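Local coordinates for protein HTH-type transcriptional activator AmpR (Citrobacter freundii, PDB 3KOS) that regulates transcription of the AmpC beta-lactamase gene as a LysR-family activator, this chain being its effector-binding domain, at residues 20-23 with 24-28; 46-49 with 50-54. All blocks are in the same frame, centred on the assembly; numbering follows the deposited sequence.

Contact 1. Residues 20-23 with 24-28; sequences GTFA and IGCLF
Residues 20-28 form the first two turns of helix 20-37, where I24 N and G25 N bond back four residues to G20 O and T21 O before the winding widens into a pi-type turn at 24-27. The change happens at F22 O, which accepts two N-H groups: L27 N at 3.0 Å in a nearly straight bond (168°), and C26 N in a bent one (131°), with that donor above the carbonyl plane. The wider spacing carries on to F28 N, which reaches A23 O at 2.9 Å in the carbonyl plane. On one flank C26 lies over the F22 ring. Its CB sits 3.9 Å from the centroid of that ring, close to the ring normal, a CH-pi contact. C26 SG, set anti to its own backbone N (chi1 -178°), continues obliquely across toward the ring tip and comes within 3.5 Å of F22 CZ, a sulfur-aromatic contact. L27 CB meets the same ring obliquely, 3.8 Å from F22 CE1. Farther round the helix the pairing is reversed: the F28 ring offers a face to A23 CB, which stands 3.8 Å from its centroid, offset toward the rim near CZ. F22 also meets the ring of Y182, while L27 packs on W202 of helix 194-209. T21 OG1 binds a MES sulfonate oxygen at the start of the helix. The segment is thus the amino-terminal end of the helix in a beta-alpha-beta unit of the LysR effector-binding fold, and the buffer molecule there is consistent with an effector pocket.

Contact 2. Residues 46-49 with 50-54; sequences STHN and NRVDP. With GOL (glycerol), chain G.
H48, the last residue of strand 41-48, receives the N-H of N50 on its ring nitrogen: N50 N lies 2.9 Å from H48 ND1 and within the imidazole plane, though the bond is bent (143°). Because ND1 is the acceptor here, the proton probably sits on NE2, in keeping with a weak bond from NE2 to G17 O. The same ring has V52 over one face, with V52 CG1 3.9 Å from its centroid and almost on the normal, a CH-pi contact. The H48 chi1 of 56°, which places CG between the backbone N and the carbonyl carbon, turns the ring toward both partners. N49 follows and is gripped by R51 at two points. R51 NH1 donates to N49 O at 2.8 Å, close to the line of the C=O and near the guanidinium plane; the bend of the arginine chain at chi2 (79°) brings its end back to this carbonyl. R51 N makes a weak bond of 3.4 Å to N49 OD1. A glycerol, probably from the crystallisation liquor, lies alongside: its O1 is 2.7 Å from N49 OD1 and 2.5 Å from R51 O, and the proton that would serve either is not settled. N49 N adds a weak bond to the same O1. N49 ND2 is held by D137, and the R51 guanidinium makes a cation-pi contact with Y110. The turn lies against strand 61-66, where H48 and V52 touch T62 and N50 OD1 accepts from Y65 N; beyond it D53 is the N-cap of helix 54-57, its OD1 taking the N-H of A56, and strand 41-48 runs beside strand 12-19.

In the fold
Contact 1 precedes contact 2 in the chain, and their centres lie about 13 Å apart. They meet directly where helix 20-37 begins beside the end of strand 41-48: G20 N is 3.0 Å from H48 O, a probable hydrogen bond, and A23 CB packs 4.0 Å from T47 CG2. Both belong to the beta-alpha-beta unit 12-19, 20-37, 41-48, or to the loop leaving it. Both also face the second subunit, where I24 packs on T141 and F28 on M134, while T47 OG1 bonds to D137, all three partners belonging to that subunit. T21 and R51 each approach bound MES, with nearest atoms about 3 and 4 Å away, which may mark a ligand pocket.

Contact 1. Residues 20-23 with 24-28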
loop_
_atom_site.group_PDB
_atom_site.type_symbol
_atom_site.label_atom_id
_atom_site.label_comp_id
_atom_site.label_asym_id
_atom_site.label_seq_id
_atom_site.Cartn_x
_atom_site.Cartn_y
_atom_site.Cartn_z
ATOM N N GLY A 20 0.786 0.087 -6.865
ATOM C CA GLY A 20 1.605 -0.755 -6.013
ATOM C C GLY A 20 1.275 -2.228 -6.143
ATOM O O GLY A 20 2.163 -3.090 -6.131
ATOM N N THR A 21 -0.015 -2.518 -6.260
ATOM C CA THR A 21 -0.476 -3.893 -6.357
ATOM C C THR A 21 0.169 -4.607 -7.542
ATOM O O THR A 21 0.603 -5.758 -7.434
ATOM C CB THR A 21 -2.002 -3.944 -6.455
ATOM O OG1 THR A 21 -2.559 -3.377 -5.254
ATOM C CG2 THR A 21 -2.484 -5.380 -6.597
ATOM N N PHE A 22 0.237 -3.917 -8.671
ATOM C CA PHE A 22 0.884 -4.478 -9.867
ATOM C C PHE A 22 2.397 -4.589 -9.716
ATOM O O PHE A 22 2.997 -5.543 -10.204
ATOM C CB PHE A 22 0.550 -3.643 -11.093
ATOM C CG PHE A 22 1.008 -4.250 -12.401
ATOM C CD1 PHE A 22 2.243 -3.929 -12.926
ATOM C CD2 PHE A 22 0.185 -5.118 -13.108
ATOM C CE1 PHE A 22 2.662 -4.466 -14.137
ATOM C CE2 PHE A 22 0.600 -5.664 -14.320
ATOM C CZ PHE A 22 1.842 -5.336 -14.831
ATOM N N ALA A 23 3.020 -3.604 -9.067
ATOM C CA ALA A 23 4.460 -3.652 -8.852
ATOM C C ALA A 23 4.836 -4.898 -8.051
ATOM O O ALA A 23 5.747 -5.645 -8.419
ATOM C CB ALA A 23 4.927 -2.378 -8.121
ATOM N N ILE A 24 4.124 -5.128 -6.954
ATOM C CA ILE A 24 4.440 -6.254 -6.080
ATOM C C ILE A 24 4.035 -7.591 -6.706
ATOM O O ILE A 24 4.763 -8.583 -6.625
ATOM C CB ILE A 24 3.728 -6.110 -4.708
ATOM C CG1 ILE A 24 4.202 -4.852 -3.982
ATOM C CG2 ILE A 24 3.976 -7.334 -3.849
ATOM C CD1 ILE A 24 5.734 -4.765 -3.796
ATOM N N GLY A 25 2.869 -7.615 -7.338
ATOM C CA GLY A 25 2.290 -8.871 -7.773
ATOM C C GLY A 25 2.712 -9.320 -9.154
ATOM O O GLY A 25 2.500 -10.474 -9.515
ATOM N N CYS A 26 3.317 -8.420 -9.920
ATOM C CA CYS A 26 3.659 -8.736 -11.309
ATOM C C CYS A 26 5.006 -8.174 -11.779
ATOM O O CYS A 26 5.886 -8.925 -12.205
ATOM C CB CYS A 26 2.534 -8.272 -12.240
ATOM S SG CYS A 26 2.801 -8.649 -14.005
ATOM N N LEU A 27 5.171 -6.856 -11.719
ATOM C CA LEU A 27 6.328 -6.221 -12.354
ATOM C C LEU A 27 7.669 -6.503 -11.685
ATOM O O LEU A 27 8.648 -6.815 -12.360
ATOM C CB LEU A 27 6.117 -4.707 -12.459
ATOM C CG LEU A 27 7.224 -3.961 -13.199
ATOM C CD1 LEU A 27 7.329 -4.490 -14.635
ATOM C CD2 LEU A 27 6.944 -2.461 -13.170
ATOM N N PHE A 28 7.736 -6.355 -10.367
ATOM C CA PHE A 28 9.020 -6.456 -9.682
ATOM C C PHE A 28 9.720 -7.794 -9.925
ATOM O O PHE A 28 10.920 -7.820 -10.189
ATOM C CB PHE A 28 8.882 -6.157 -8.178
ATOM C CG PHE A 28 8.736 -4.692 -7.857
ATOM C CD1 PHE A 28 8.848 -3.733 -8.846
ATOM C CD2 PHE A 28 8.494 -4.274 -6.549
ATOM C CE1 PHE A 28 8.715 -2.378 -8.545
ATOM C CE2 PHE A 28 8.368 -2.935 -6.244
ATOM C CZ PHE A 28 8.473 -1.985 -7.233
#

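Contact 2. Residues 46-49 with 50-54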
loop_
_atom_site.group_PDB
_atom_site.type_symbol
_atom_site.label_atom_id
_atom_site.label_comp_id
_atom_site.label_asym_id
_atom_site.label_seq_id
_atom_site.Cartn_x
_atom_site.Cartn_y
_atom_site.Cartn_z
ATOM N N SER A 46 8.438 4.317 -9.580
ATOM C CA SER A 46 7.799 4.804 -8.360
ATOM C C SER A 46 6.433 4.146 -8.286
ATOM O O SER A 46 5.890 3.757 -9.315
ATOM C CB SER A 46 7.667 6.328 -8.388
ATOM O OG SER A 46 6.899 6.746 -9.502
ATOM N N THR A 47 5.893 3.976 -7.082
ATOM C CA THR A 47 4.579 3.361 -6.955
ATOM C C THR A 47 3.532 4.392 -6.551
ATOM O O THR A 47 3.854 5.434 -5.980
ATOM C CB THR A 47 4.565 2.187 -5.933
ATOM O OG1 THR A 47 4.844 2.695 -4.626
ATOM C CG2 THR A 47 5.606 1.132 -6.311
ATOM N N HIS A 48 2.278 4.086 -6.850
ATOM C CA HIS A 48 1.167 4.959 -6.496
ATOM C C HIS A 48 -0.033 4.097 -6.111
ATOM O O HIS A 48 0.027 2.867 -6.215
ATOM C CB HIS A 48 0.833 5.920 -7.652
ATOM C CG HIS A 48 0.523 5.241 -8.959
ATOM N ND1 HIS A 48 -0.685 4.626 -9.210
ATOM C CD2 HIS A 48 1.247 5.118 -10.098
ATOM C CE1 HIS A 48 -0.685 4.139 -10.438
ATOM N NE2 HIS A 48 0.476 4.423 -10.996
ATOM N N ASN A 49 -1.106 4.727 -5.630
ATOM C CA ASN A 49 -2.286 3.968 -5.233
ATOM C C ASN A 49 -3.425 4.069 -6.248
ATOM O O ASN A 49 -4.608 4.045 -5.888
ATOM C CB ASN A 49 -2.748 4.357 -3.814
ATOM C CG ASN A 49 -3.254 5.791 -3.722
ATOM O OD1 ASN A 49 -3.191 6.557 -4.683
ATOM N ND2 ASN A 49 -3.778 6.153 -2.554
ATOM N N ASN A 50 -3.049 4.184 -7.518
ATOM C CA ASN A 50 -3.996 4.286 -8.623
ATOM C C ASN A 50 -4.624 5.661 -8.802
ATOM O O ASN A 50 -5.316 5.895 -9.788
ATOM C CB ASN A 50 -5.098 3.231 -8.547
ATOM C CG ASN A 50 -5.427 2.662 -9.907
ATOM O OD1 ASN A 50 -4.530 2.203 -10.615
ATOM N ND2 ASN A 50 -6.698 2.685 -10.282
ATOM N N ARG A 51 -4.403 6.548 -7.839
ATOM C CA ARG A 51 -4.772 7.957 -7.987
ATOM C C ARG A 51 -3.492 8.712 -8.191
ATOM O O ARG A 51 -2.698 8.891 -7.256
ATOM C CB ARG A 51 -5.481 8.504 -6.746
ATOM C CG ARG A 51 -6.846 7.930 -6.529
ATOM C CD ARG A 51 -6.724 6.561 -5.909
ATOM N NE ARG A 51 -8.012 6.065 -5.447
ATOM C CZ ARG A 51 -8.185 4.877 -4.878
ATOM N NH1 ARG A 51 -7.144 4.075 -4.686
ATOM N NH2 ARG A 51 -9.399 4.491 -4.506
ATOM N N VAL A 52 -3.280 9.145 -9.424
ATOM C CA VAL A 52 -2.005 9.698 -9.803
ATOM C C VAL A 52 -2.195 10.675 -10.952
ATOM O O VAL A 52 -3.118 10.543 -11.754
ATOM C CB VAL A 52 -1.031 8.576 -10.214
ATOM C CG1 VAL A 52 -1.559 7.826 -11.423
ATOM C CG2 VAL A 52 0.361 9.130 -10.460
ATOM N N ASP A 53 -1.327 11.671 -10.994
ATOM C CA ASP A 53 -1.347 12.686 -12.029
ATOM C C ASP A 53 -0.006 12.615 -12.738
ATOM O O ASP A 53 0.989 13.159 -12.250
ATOM C CB ASP A 53 -1.526 14.063 -11.396
ATOM C CG ASP A 53 -1.692 15.165 -12.423
ATOM O OD1 ASP A 53 -1.118 15.053 -13.528
ATOM O OD2 ASP A 53 -2.392 16.153 -12.113
ATOM N N PRO A 54 0.031 11.924 -13.886
ATOM C CA PRO A 54 1.296 11.706 -14.599
ATOM C C PRO A 54 2.019 13.006 -14.922
ATOM O O PRO A 54 3.240 13.093 -14.766
ATOM C CB PRO A 54 0.863 11.020 -15.900
ATOM C CG PRO A 54 -0.489 10.517 -15.668
ATOM C CD PRO A 54 -1.122 11.326 -14.578
HETATM C C1 GOL G . 0.201 8.029 -5.338
HETATM O O1 GOL G . -1.049 8.012 -5.588
HETATM C C2 GOL G . 0.922 9.331 -5.309
HETATM O O2 GOL G . 1.804 9.063 -6.309
HETATM C C3 GOL G . 0.198 10.638 -5.592
HETATM O O3 GOL G . -1.008 10.886 -4.930
#